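Probable glutathione S-transferase GSTU1 (PDB 1OYJ) is a rice glutathione transferase of the tau class that conjugates reduced glutathione to a wide range of hydrophobic electrophiles. Local coordinates at residues Arg135-Ala138 against Glu139-Arg142; Thr173-Phe176 against Tyr177-Arg181; Pro192-Ala195 against Ala196-Arg199. One frame throughout, in Å; residues are numbered along the deposited sequence.

Contact 1: Arg135-Ala138 against Glu139-Arg142. With GSH (glutathione), chain O.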
ATOM      1  N   ARG A 135       4.377   4.138  24.208  1.00 18.68           N
ATOM      2  CA  ARG A 135       3.965   5.478  24.019  1.00 18.68           C
ATOM      3  C   ARG A 135       3.675   5.781  22.531  1.00 19.67           C
ATOM      4  O   ARG A 135       2.737   6.572  22.196  1.00 20.56           O
ATOM      5  CB  ARG A 135       4.993   6.494  24.590  1.00 17.48           C
ATOM      6  CG  ARG A 135       5.029   6.499  26.142  1.00 21.80           C
ATOM      7  CD  ARG A 135       6.010   7.553  26.716  1.00 21.35           C
ATOM      8  NE  ARG A 135       7.391   7.199  26.457  1.00 22.79           N
ATOM      9  CZ  ARG A 135       8.206   6.717  27.391  1.00 22.19           C
ATOM     10  NH1 ARG A 135       7.701   6.482  28.563  1.00 16.93           N
ATOM     11  NH2 ARG A 135       9.501   6.455  27.153  1.00 20.63           N
ATOM     12  N   GLU A 136       4.427   5.154  21.660  1.00 18.91           N
ATOM     13  CA  GLU A 136       4.244   5.430  20.252  1.00 20.98           C
ATOM     14  C   GLU A 136       2.934   4.728  19.863  1.00 20.05           C
ATOM     15  O   GLU A 136       2.204   5.275  19.071  1.00 20.60           O
ATOM     16  CB  GLU A 136       5.407   4.907  19.372  1.00 18.96           C
ATOM     17  CG  GLU A 136       6.752   5.654  19.586  1.00 23.66           C
ATOM     18  CD  GLU A 136       7.672   5.628  18.375  1.00 24.28           C
ATOM     19  OE1 GLU A 136       7.830   6.694  17.709  1.00 23.71           O
ATOM     20  OE2 GLU A 136       8.253   4.580  18.158  1.00 23.98           O
ATOM     21  N   MET A 137       2.676   3.534  20.426  1.00 20.14           N
ATOM     22  CA  MET A 137       1.418   2.826  20.127  1.00 20.46           C
ATOM     23  C   MET A 137       0.220   3.654  20.554  1.00 21.43           C
ATOM     24  O   MET A 137      -0.711   3.842  19.763  1.00 19.69           O
ATOM     25  CB  MET A 137       1.322   1.415  20.699  1.00 22.42           C
ATOM     26  CG  MET A 137      -0.030   0.714  20.321  1.00 22.63           C
ATOM     27  SD  MET A 137      -0.437   0.633  18.488  1.00 26.84           S
ATOM     28  CE  MET A 137       0.617  -0.620  18.118  1.00 25.39           C
ATOM     29  N   ALA A 138       0.268   4.193  21.770  1.00 19.47           N
ATOM     30  CA  ALA A 138      -0.843   5.026  22.241  1.00 19.46           C
ATOM     31  C   ALA A 138      -1.127   6.190  21.288  1.00 18.93           C
ATOM     32  O   ALA A 138      -2.287   6.530  21.107  1.00 20.85           O
ATOM     33  CB  ALA A 138      -0.591   5.559  23.556  1.00 19.74           C
ATOM     34  N   GLU A 139      -0.074   6.844  20.780  1.00 17.81           N
ATOM     35  CA  GLU A 139      -0.208   7.968  19.920  1.00 18.53           C
ATOM     36  C   GLU A 139      -0.772   7.530  18.568  1.00 16.05           C
ATOM     37  O   GLU A 139      -1.552   8.251  18.021  1.00 18.32           O
ATOM     38  CB  GLU A 139       1.159   8.711  19.772  1.00 18.16           C
ATOM     39  CG  GLU A 139       1.065  10.005  19.111  1.00 24.00           C
ATOM     40  CD  GLU A 139       0.211  11.020  19.868  1.00 29.97           C
ATOM     41  OE1 GLU A 139      -0.049  10.865  21.114  1.00 28.74           O
ATOM     42  OE2 GLU A 139      -0.201  11.955  19.119  1.00 33.32           O
ATOM     43  N   ILE A 140      -0.354   6.383  18.042  1.00 15.18           N
ATOM     44  CA  ILE A 140      -0.965   5.819  16.809  1.00 17.43           C
ATOM     45  C   ILE A 140      -2.544   5.654  17.014  1.00 17.41           C
ATOM     46  O   ILE A 140      -3.377   6.072  16.179  1.00 18.03           O
ATOM     47  CB  ILE A 140      -0.328   4.492  16.539  1.00 16.94           C
ATOM     48  CG1 ILE A 140       0.995   4.779  15.879  1.00 19.91           C
ATOM     49  CG2 ILE A 140      -1.171   3.641  15.539  1.00 18.15           C
ATOM     50  CD1 ILE A 140       1.801   3.647  15.680  1.00 21.06           C
ATOM     51  N   LEU A 141      -2.907   5.142  18.161  1.00 17.26           N
ATOM     52  CA  LEU A 141      -4.322   4.958  18.449  1.00 18.89           C
ATOM     53  C   LEU A 141      -5.020   6.324  18.587  1.00 19.68           C
ATOM     54  O   LEU A 141      -6.159   6.492  18.149  1.00 18.72           O
ATOM     55  CB  LEU A 141      -4.507   4.124  19.698  1.00 19.10           C
ATOM     56  CG  LEU A 141      -3.862   2.700  19.589  1.00 17.96           C
ATOM     57  CD1 LEU A 141      -4.081   1.958  20.945  1.00 18.67           C
ATOM     58  CD2 LEU A 141      -4.569   1.980  18.499  1.00 17.99           C
ATOM     59  N   ARG A 142      -4.313   7.294  19.139  1.00 17.26           N
ATOM     60  CA  ARG A 142      -4.903   8.645  19.248  1.00 18.69           C
ATOM     61  C   ARG A 142      -5.064   9.263  17.872  1.00 18.94           C
ATOM     62  O   ARG A 142      -6.041   9.991  17.611  1.00 15.15           O
ATOM     63  CB  ARG A 142      -4.032   9.565  20.138  1.00 18.73           C
ATOM     64  CG  ARG A 142      -4.211   9.429  21.626  1.00 21.07           C
ATOM     65  CD  ARG A 142      -3.288  10.392  22.414  1.00 22.17           C
ATOM     66  NE  ARG A 142      -3.003   9.944  23.764  1.00 27.81           N
ATOM     67  CZ  ARG A 142      -1.806   9.517  24.175  1.00 30.92           C
ATOM     68  NH1 ARG A 142      -0.759   9.434  23.339  1.00 34.24           N
ATOM     69  NH2 ARG A 142      -1.663   9.149  25.431  1.00 35.85           N
TER
HETATM   70  N1  GSH O 800      10.415   4.841   8.480  1.00 66.18           N
HETATM   71  CA1 GSH O 800      10.188   4.110   9.728  1.00 66.31           C
HETATM   72  C1  GSH O 800      11.393   4.341  10.610  1.00 69.16           C
HETATM   73  O11 GSH O 800      12.036   3.402  11.062  1.00 73.75           O
HETATM   74  O12 GSH O 800      11.763   5.469  10.872  1.00 69.57           O
HETATM   75  CB1 GSH O 800       8.833   4.597  10.361  1.00 61.31           C
HETATM   76  CG1 GSH O 800       8.477   3.832  11.642  1.00 52.25           C
HETATM   77  CD1 GSH O 800       7.108   4.060  12.320  1.00 46.44           C
HETATM   78  OE1 GSH O 800       6.073   3.883  11.704  1.00 41.17           O
HETATM   79  N2  GSH O 800       7.142   4.386  13.616  1.00 38.37           N
HETATM   80  CA2 GSH O 800       5.995   4.322  14.526  1.00 37.67           C
HETATM   81  C2  GSH O 800       5.620   5.671  15.038  1.00 37.88           C
HETATM   82  O2  GSH O 800       4.863   5.798  16.027  1.00 36.93           O
HETATM   83  CB2 GSH O 800       6.270   3.357  15.665  1.00 40.10           C
HETATM   84  SG2 GSH O 800       6.507   1.705  14.986  1.00 39.15           S
HETATM   85  N3  GSH O 800       6.153   6.679  14.285  1.00 36.61           N
HETATM   86  CA3 GSH O 800       5.773   8.065  14.499  1.00 35.94           C
HETATM   87  C3  GSH O 800       4.322   8.416  14.166  1.00 36.18           C
HETATM   88  O31 GSH O 800       3.643   7.611  13.445  1.00 36.52           O
HETATM   89  O32 GSH O 800       3.855   9.511  14.629  1.00 33.61           O
HETATM   90  O   HOH W   1       1.992   8.469  24.042  1.00 31.13           O
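Arg135 O is gripped from two directions: Glu139 N donates to it along the helix at 3.2 Å, and water 1 donates to it at 2.7 Å. The same water accepts from Arg142 NH1, in the plane of the guanidinium and at its edge, and so bridges a carbonyl to the side chain almost two turns on. Arg142 NH1 also makes a salt bridge with Glu139 OE1 at 2.7 Å, meeting that oxygen nearly along its C-O bond although the oxygen stands 21° out of the guanidinium plane. Glu139 reaches the arginine by a turn about its CB-CG bond (chi2 63°), while the arginine chain runs extended from CG to NE and lays one guanidinium face over Ala138 CB, 3.9 Å from NH1. Backbone bonds from Ile140 N to Glu136 O and from Leu141 N to Met137 O continue the regular alpha-helix. On the buried side Met137, bent at chi2 and chi3, sets SD 4.1 Å from Leu141 CG. Another side meets a bound glutathione: Glu136 OE2 is 3.4 Å from CB2 of the ligand and Ile140 CD1 3.8 Å from its O2, in a pocket completed by Lys114, Cys118 and Arg121. These residues lie on helix 127-148 of the all-helical C-terminal domain; Met137 and Ile140 pack on helix 97-124, Ala138 and Arg142 rest on Val190, and Leu141 faces Val187 of helix 187-190 as well as helix 176-183.

Contact 2: Thr173-Phe176 against Tyr177-Arg181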
ATOM      1  N   THR A 173      -8.235  -4.881  16.760  1.00 18.07           N
ATOM      2  CA  THR A 173      -8.946  -4.677  18.035  1.00 17.84           C
ATOM      3  C   THR A 173      -8.769  -5.932  18.943  1.00 19.23           C
ATOM      4  O   THR A 173      -8.807  -5.838  20.156  1.00 18.52           O
ATOM      5  CB  THR A 173     -10.394  -4.367  17.879  1.00 18.44           C
ATOM      6  OG1 THR A 173     -11.140  -5.485  17.312  1.00 15.00           O
ATOM      7  CG2 THR A 173     -10.585  -3.132  17.012  1.00 21.59           C
ATOM      8  N   ALA A 174      -8.537  -7.097  18.340  1.00 17.66           N
ATOM      9  CA  ALA A 174      -8.296  -8.269  19.124  1.00 18.68           C
ATOM     10  C   ALA A 174      -6.908  -8.313  19.827  1.00 18.42           C
ATOM     11  O   ALA A 174      -6.717  -9.148  20.710  1.00 17.88           O
ATOM     12  CB  ALA A 174      -8.430  -9.514  18.302  1.00 19.81           C
ATOM     13  N   TRP A 175      -6.017  -7.435  19.407  1.00 18.27           N
ATOM     14  CA  TRP A 175      -4.697  -7.266  19.973  1.00 17.71           C
ATOM     15  C   TRP A 175      -4.654  -6.100  20.923  1.00 19.48           C
ATOM     16  O   TRP A 175      -3.609  -5.866  21.544  1.00 21.40           O
ATOM     17  CB  TRP A 175      -3.681  -7.073  18.826  1.00 19.20           C
ATOM     18  CG  TRP A 175      -3.646  -8.183  17.840  1.00 16.73           C
ATOM     19  CD1 TRP A 175      -4.602  -8.550  17.035  1.00 19.63           C
ATOM     20  CD2 TRP A 175      -2.565  -9.093  17.594  1.00 21.41           C
ATOM     21  NE1 TRP A 175      -4.219  -9.612  16.261  1.00 16.92           N
ATOM     22  CE2 TRP A 175      -2.962  -9.960  16.594  1.00 19.40           C
ATOM     23  CE3 TRP A 175      -1.307  -9.246  18.108  1.00 22.26           C
ATOM     24  CZ2 TRP A 175      -2.137 -10.956  16.086  1.00 23.36           C
ATOM     25  CZ3 TRP A 175      -0.531 -10.276  17.631  1.00 21.39           C
ATOM     26  CH2 TRP A 175      -0.934 -11.080  16.631  1.00 21.36           C
ATOM     27  N   PHE A 176      -5.742  -5.341  21.070  1.00 18.69           N
ATOM     28  CA  PHE A 176      -5.652  -4.135  21.898  1.00 20.37           C
ATOM     29  C   PHE A 176      -5.220  -4.518  23.343  1.00 19.99           C
ATOM     30  O   PHE A 176      -4.361  -3.899  23.948  1.00 19.10           O
ATOM     31  CB  PHE A 176      -6.938  -3.309  21.933  1.00 21.95           C
ATOM     32  CG  PHE A 176      -7.163  -2.424  20.700  1.00 20.93           C
ATOM     33  CD1 PHE A 176      -6.279  -2.420  19.632  1.00 19.67           C
ATOM     34  CD2 PHE A 176      -8.313  -1.651  20.618  1.00 22.85           C
ATOM     35  CE1 PHE A 176      -6.520  -1.660  18.531  1.00 22.20           C
ATOM     36  CE2 PHE A 176      -8.490  -0.823  19.474  1.00 20.43           C
ATOM     37  CZ  PHE A 176      -7.641  -0.877  18.471  1.00 21.34           C
ATOM     38  N   TYR A 177      -5.771  -5.614  23.818  1.00 19.87           N
ATOM     39  CA  TYR A 177      -5.525  -6.078  25.175  1.00 19.48           C
ATOM     40  C   TYR A 177      -4.069  -6.354  25.345  1.00 19.40           C
ATOM     41  O   TYR A 177      -3.500  -5.908  26.322  1.00 18.58           O
ATOM     42  CB  TYR A 177      -6.419  -7.291  25.539  1.00 20.27           C
ATOM     43  CG  TYR A 177      -6.069  -7.911  26.900  1.00 23.22           C
ATOM     44  CD1 TYR A 177      -6.357  -7.244  28.101  1.00 25.78           C
ATOM     45  CD2 TYR A 177      -5.422  -9.124  26.987  1.00 25.62           C
ATOM     46  CE1 TYR A 177      -6.010  -7.818  29.395  1.00 29.55           C
ATOM     47  CE2 TYR A 177      -5.107  -9.704  28.238  1.00 27.81           C
ATOM     48  CZ  TYR A 177      -5.399  -9.043  29.444  1.00 31.87           C
ATOM     49  OH  TYR A 177      -5.067  -9.598  30.688  1.00 35.92           O
ATOM     50  N   SER A 178      -3.470  -7.050  24.384  1.00 18.30           N
ATOM     51  CA  SER A 178      -2.068  -7.346  24.388  1.00 19.37           C
ATOM     52  C   SER A 178      -1.207  -6.061  24.318  1.00 20.40           C
ATOM     53  O   SER A 178      -0.164  -6.002  24.970  1.00 20.66           O
ATOM     54  CB  SER A 178      -1.723  -8.301  23.229  1.00 19.62           C
ATOM     55  OG  SER A 178      -2.379  -9.550  23.365  1.00 21.85           O
ATOM     56  N   TYR A 179      -1.655  -5.074  23.558  1.00 19.91           N
ATOM     57  CA  TYR A 179      -0.932  -3.811  23.491  1.00 21.28           C
ATOM     58  C   TYR A 179      -0.965  -3.164  24.854  1.00 21.89           C
ATOM     59  O   TYR A 179       0.042  -2.587  25.262  1.00 22.62           O
ATOM     60  CB  TYR A 179      -1.557  -2.817  22.525  1.00 21.03           C
ATOM     61  CG  TYR A 179      -1.599  -3.246  21.070  1.00 20.93           C
ATOM     62  CD1 TYR A 179      -0.803  -4.221  20.585  1.00 20.63           C
ATOM     63  CD2 TYR A 179      -2.399  -2.616  20.210  1.00 24.92           C
ATOM     64  CE1 TYR A 179      -0.895  -4.605  19.257  1.00 21.01           C
ATOM     65  CE2 TYR A 179      -2.455  -2.962  18.912  1.00 24.56           C
ATOM     66  CZ  TYR A 179      -1.724  -3.957  18.454  1.00 22.46           C
ATOM     67  OH  TYR A 179      -1.835  -4.269  17.091  1.00 27.31           O
ATOM     68  N   GLU A 180      -2.126  -3.254  25.516  1.00 22.07           N
ATOM     69  CA  GLU A 180      -2.311  -2.720  26.865  1.00 23.09           C
ATOM     70  C   GLU A 180      -1.410  -3.286  27.900  1.00 23.21           C
ATOM     71  O   GLU A 180      -0.736  -2.523  28.654  1.00 21.95           O
ATOM     72  CB  GLU A 180      -3.764  -2.796  27.381  1.00 24.11           C
ATOM     73  CG  GLU A 180      -4.683  -1.833  26.662  1.00 23.23           C
ATOM     74  CD  GLU A 180      -6.160  -2.006  26.975  1.00 24.78           C
ATOM     75  OE1 GLU A 180      -6.572  -3.094  27.391  1.00 26.61           O
ATOM     76  OE2 GLU A 180      -6.881  -1.026  26.836  1.00 28.86           O
ATOM     77  N   ARG A 181      -1.319  -4.602  27.917  1.00 24.05           N
ATOM     78  CA  ARG A 181      -0.520  -5.227  28.924  1.00 25.76           C
ATOM     79  C   ARG A 181       0.961  -5.032  28.626  1.00 24.89           C
ATOM     80  O   ARG A 181       1.743  -4.791  29.528  1.00 22.24           O
ATOM     81  CB  ARG A 181      -0.870  -6.729  29.007  1.00 27.11           C
ATOM     82  CG  ARG A 181      -2.311  -6.951  29.507  1.00 33.33           C
ATOM     83  CD  ARG A 181      -2.486  -8.003  30.484  1.00 40.32           C
ATOM     84  NE  ARG A 181      -1.773  -7.818  31.746  1.00 43.19           N
ATOM     85  CZ  ARG A 181      -1.083  -8.789  32.334  1.00 49.44           C
ATOM     86  NH1 ARG A 181      -0.493  -8.599  33.510  1.00 50.64           N
ATOM     87  NH2 ARG A 181      -0.966  -9.971  31.738  1.00 51.27           N
TER
HETATM   88  O   HOH W   2      -8.324  -6.669  22.633  1.00 27.67           O
HETATM   89  O   HOH W   3      -5.113  -9.306  22.941  1.00 28.68           O
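Tyr179 lays its ring across the backbone of Trp175, whose carbonyl O stands 3.3 Å above one face, displaced toward the rim. Trp175 CB touches the far part of the same ring, 3.7 Å from Tyr179 CZ. Phe176 adds its CD1, 3.9 Å from Tyr179 CD2, the two rings meeting at a slant. The Tyr179 ring comes back over the preceding turn because CG is anti to the carbonyl carbon, beside the backbone N (chi1 -62°). Tyr179 N donates to the same Trp175 O at 2.9 Å, so this oxygen is engaged by an N-H as well as covered by an aromatic face. With an alanine at Tyr179, the cover over Trp175 O would be lost and a gap would probably open between Trp175 CB, Phe176 CD1 and Leu115 of helix 97-124. Thr173-Trp175 lead into helix 176-183, whose early part carries Phe176 to Arg181, in the helical C-terminal domain of the glutathione transferase fold, where the chain arriving from helix 164-169 turns into the new helix. Glu180 N donates to Phe176 O at 2.8 Å, and two waters knit the entry: water 2 links Thr173 O to Tyr177 N, and water 3 links Ala174 O to Ser178 OG. Thr173 CA sits 3.7 Å above the centre of the Phe176 ring and backs one of its faces, while Arg181 CG covers part of a face of Tyr177. Farther out, Tyr177 meets Tyr218 of helix 214-229 edge-to-face, Glu180 OE2 accepts from Val187 N, and the Trp175 side chain touches Val14 and Val217, its nearest atom about 7 Å from the side chain of the glutathione-binding Ser15.

Contact 3: Pro192-Ala195 against Ala196-Arg199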
ATOM      1  N   PRO A 192     -10.698   6.802  24.082  1.00 20.18           N
ATOM      2  CA  PRO A 192     -12.021   6.267  24.425  1.00 19.46           C
ATOM      3  C   PRO A 192     -12.954   6.080  23.211  1.00 17.42           C
ATOM      4  O   PRO A 192     -13.669   5.105  23.136  1.00 17.97           O
ATOM      5  CB  PRO A 192     -12.639   7.336  25.446  1.00 21.28           C
ATOM      6  CG  PRO A 192     -11.713   8.520  25.370  1.00 22.12           C
ATOM      7  CD  PRO A 192     -10.410   8.062  24.760  1.00 21.90           C
ATOM      8  N   ARG A 193     -12.912   6.964  22.250  1.00 14.47           N
ATOM      9  CA  ARG A 193     -13.767   6.818  21.082  1.00 15.62           C
ATOM     10  C   ARG A 193     -13.315   5.676  20.174  1.00 16.10           C
ATOM     11  O   ARG A 193     -14.168   5.043  19.539  1.00 15.78           O
ATOM     12  CB  ARG A 193     -13.906   8.106  20.283  1.00 15.36           C
ATOM     13  CG  ARG A 193     -14.886   9.108  20.912  1.00 20.64           C
ATOM     14  CD  ARG A 193     -14.911  10.358  20.152  1.00 22.53           C
ATOM     15  NE  ARG A 193     -13.725  11.091  20.553  1.00 25.99           N
ATOM     16  CZ  ARG A 193     -12.732  11.421  19.795  1.00 27.35           C
ATOM     17  NH1 ARG A 193     -11.728  12.033  20.353  1.00 29.48           N
ATOM     18  NH2 ARG A 193     -12.730  11.127  18.523  1.00 29.08           N
ATOM     19  N   LEU A 194     -12.022   5.356  20.195  1.00 17.12           N
ATOM     20  CA  LEU A 194     -11.588   4.207  19.422  1.00 18.25           C
ATOM     21  C   LEU A 194     -12.021   2.908  20.121  1.00 18.82           C
ATOM     22  O   LEU A 194     -12.463   1.965  19.489  1.00 18.49           O
ATOM     23  CB  LEU A 194     -10.091   4.230  19.226  1.00 17.72           C
ATOM     24  CG  LEU A 194      -9.530   3.224  18.247  1.00 20.62           C
ATOM     25  CD1 LEU A 194     -10.037   3.567  16.782  1.00 20.58           C
ATOM     26  CD2 LEU A 194      -8.038   3.154  18.271  1.00 17.50           C
ATOM     27  N   ALA A 195     -11.960   2.927  21.435  1.00 18.91           N
ATOM     28  CA  ALA A 195     -12.418   1.802  22.214  1.00 20.31           C
ATOM     29  C   ALA A 195     -13.929   1.509  22.002  1.00 19.21           C
ATOM     30  O   ALA A 195     -14.313   0.370  21.896  1.00 18.45           O
ATOM     31  CB  ALA A 195     -12.110   2.041  23.719  1.00 20.46           C
ATOM     32  N   ALA A 196     -14.729   2.578  21.897  1.00 17.89           N
ATOM     33  CA  ALA A 196     -16.152   2.487  21.673  1.00 17.56           C
ATOM     34  C   ALA A 196     -16.378   1.938  20.279  1.00 17.73           C
ATOM     35  O   ALA A 196     -17.222   1.064  20.101  1.00 16.11           O
ATOM     36  CB  ALA A 196     -16.799   3.899  21.781  1.00 16.89           C
ATOM     37  N   TRP A 197     -15.584   2.436  19.326  1.00 15.43           N
ATOM     38  CA  TRP A 197     -15.652   1.890  17.962  1.00 17.39           C
ATOM     39  C   TRP A 197     -15.324   0.366  17.969  1.00 15.81           C
ATOM     40  O   TRP A 197     -16.057  -0.442  17.329  1.00 15.56           O
ATOM     41  CB  TRP A 197     -14.738   2.644  16.989  1.00 16.96           C
ATOM     42  CG  TRP A 197     -14.541   1.996  15.675  1.00 17.81           C
ATOM     43  CD1 TRP A 197     -15.288   2.132  14.554  1.00 18.85           C
ATOM     44  CD2 TRP A 197     -13.493   1.118  15.344  1.00 16.10           C
ATOM     45  NE1 TRP A 197     -14.776   1.332  13.564  1.00 18.17           N
ATOM     46  CE2 TRP A 197     -13.643   0.757  14.016  1.00 16.04           C
ATOM     47  CE3 TRP A 197     -12.383   0.680  16.035  1.00 15.95           C
ATOM     48  CZ2 TRP A 197     -12.803  -0.129  13.387  1.00 19.33           C
ATOM     49  CZ3 TRP A 197     -11.518  -0.118  15.423  1.00 19.70           C
ATOM     50  CH2 TRP A 197     -11.716  -0.530  14.084  1.00 19.41           C
ATOM     51  N   ALA A 198     -14.299  -0.016  18.717  1.00 16.36           N
ATOM     52  CA  ALA A 198     -13.935  -1.447  18.770  1.00 17.89           C
ATOM     53  C   ALA A 198     -15.108  -2.264  19.380  1.00 17.30           C
ATOM     54  O   ALA A 198     -15.486  -3.314  18.885  1.00 15.92           O
ATOM     55  CB  ALA A 198     -12.627  -1.655  19.548  1.00 17.71           C
ATOM     56  N   ARG A 199     -15.799  -1.704  20.389  1.00 17.39           N
ATOM     57  CA  ARG A 199     -16.924  -2.452  21.016  1.00 19.47           C
ATOM     58  C   ARG A 199     -18.101  -2.588  20.017  1.00 19.99           C
ATOM     59  O   ARG A 199     -18.723  -3.643  19.883  1.00 21.81           O
ATOM     60  CB  ARG A 199     -17.409  -1.771  22.306  1.00 19.49           C
ATOM     61  CG  ARG A 199     -16.508  -1.946  23.467  1.00 20.32           C
ATOM     62  CD  ARG A 199     -17.053  -1.424  24.767  1.00 22.33           C
ATOM     63  NE  ARG A 199     -17.505  -0.030  24.734  1.00 23.79           N
ATOM     64  CZ  ARG A 199     -16.736   1.011  25.025  1.00 20.75           C
ATOM     65  NH1 ARG A 199     -15.469   0.848  25.305  1.00 21.49           N
ATOM     66  NH2 ARG A 199     -17.234   2.217  25.039  1.00 23.45           N
TER
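Leu194 and Trp197 lie side by side on helix 192-201 and point the same way, with Leu194 CD1 3.8 Å from Trp197 CE3. Both leave the backbone with CG anti to the amide N (chi1 -170° for the leucine, 168° for the tryptophan), which brings the isobutyl branch alongside the six-membered part of the indole. The indole edge also meets a carbonyl: Leu194 O lies in the ring plane, 3.7 Å from Trp197 CE3, while its hydrogen bond goes to Ala198 N at 2.8 Å. The pyrrole end is fixed from outside, where Trp197 NE1 donates to Asp166 OD1 and the ring meets Phe154 edge-to-face. Arg199 takes a different course. Its chain runs out extended at first and then bends at chi3 (-53°), which folds the guanidinium back along the helix, one face turned to the backbone. Ala195 O lies below that face, 3.6 Å from Arg199 NH1, and Ala196 CA comes to 3.5 Å from the same plane, offset toward the rim. Ala195 CB adds a contact of 3.9 Å to Arg199 NH1, whose charge is met by Glu188 in a salt bridge. Ala195 O itself accepts from Arg199 N at 3.0 Å and from a glycerol that probably came from the crystallisation liquor. At the start of the helix Arg193 N donates to Glu145 OE1, tying this end to helix 127-148. The apolar side, with Trp197 on Leu148, thus faces the domain interior; Arg199 keeps its charge at the surface, where the carbonyl beneath the guanidinium is likely to favour the folded-back pose, as is the pull of Glu188 from outside these two segments.

All three contacts are local, each joining neighbouring residues three to five apart, and they follow one another in series with no nesting or crossing. Contact 1 comes first, midway along helix 127-148. The chain then passes through helix 164-169 to contact 2, which spans the entry to helix 176-183, and by way of helix 187-190 to contact 3 on helix 192-201. In space they converge on one apolar patch of the C-terminal domain. Met137 CE lies 3.9 Å from Tyr179 CE2, Leu141 CD2 is 3.7 Å from Leu194 CD2, and Phe176 lies against Leu141 of contact 1 and Leu194 of contact 3. Thr173 CG2 joins contacts 2 and 3, 3.5 Å from Trp197 CZ3.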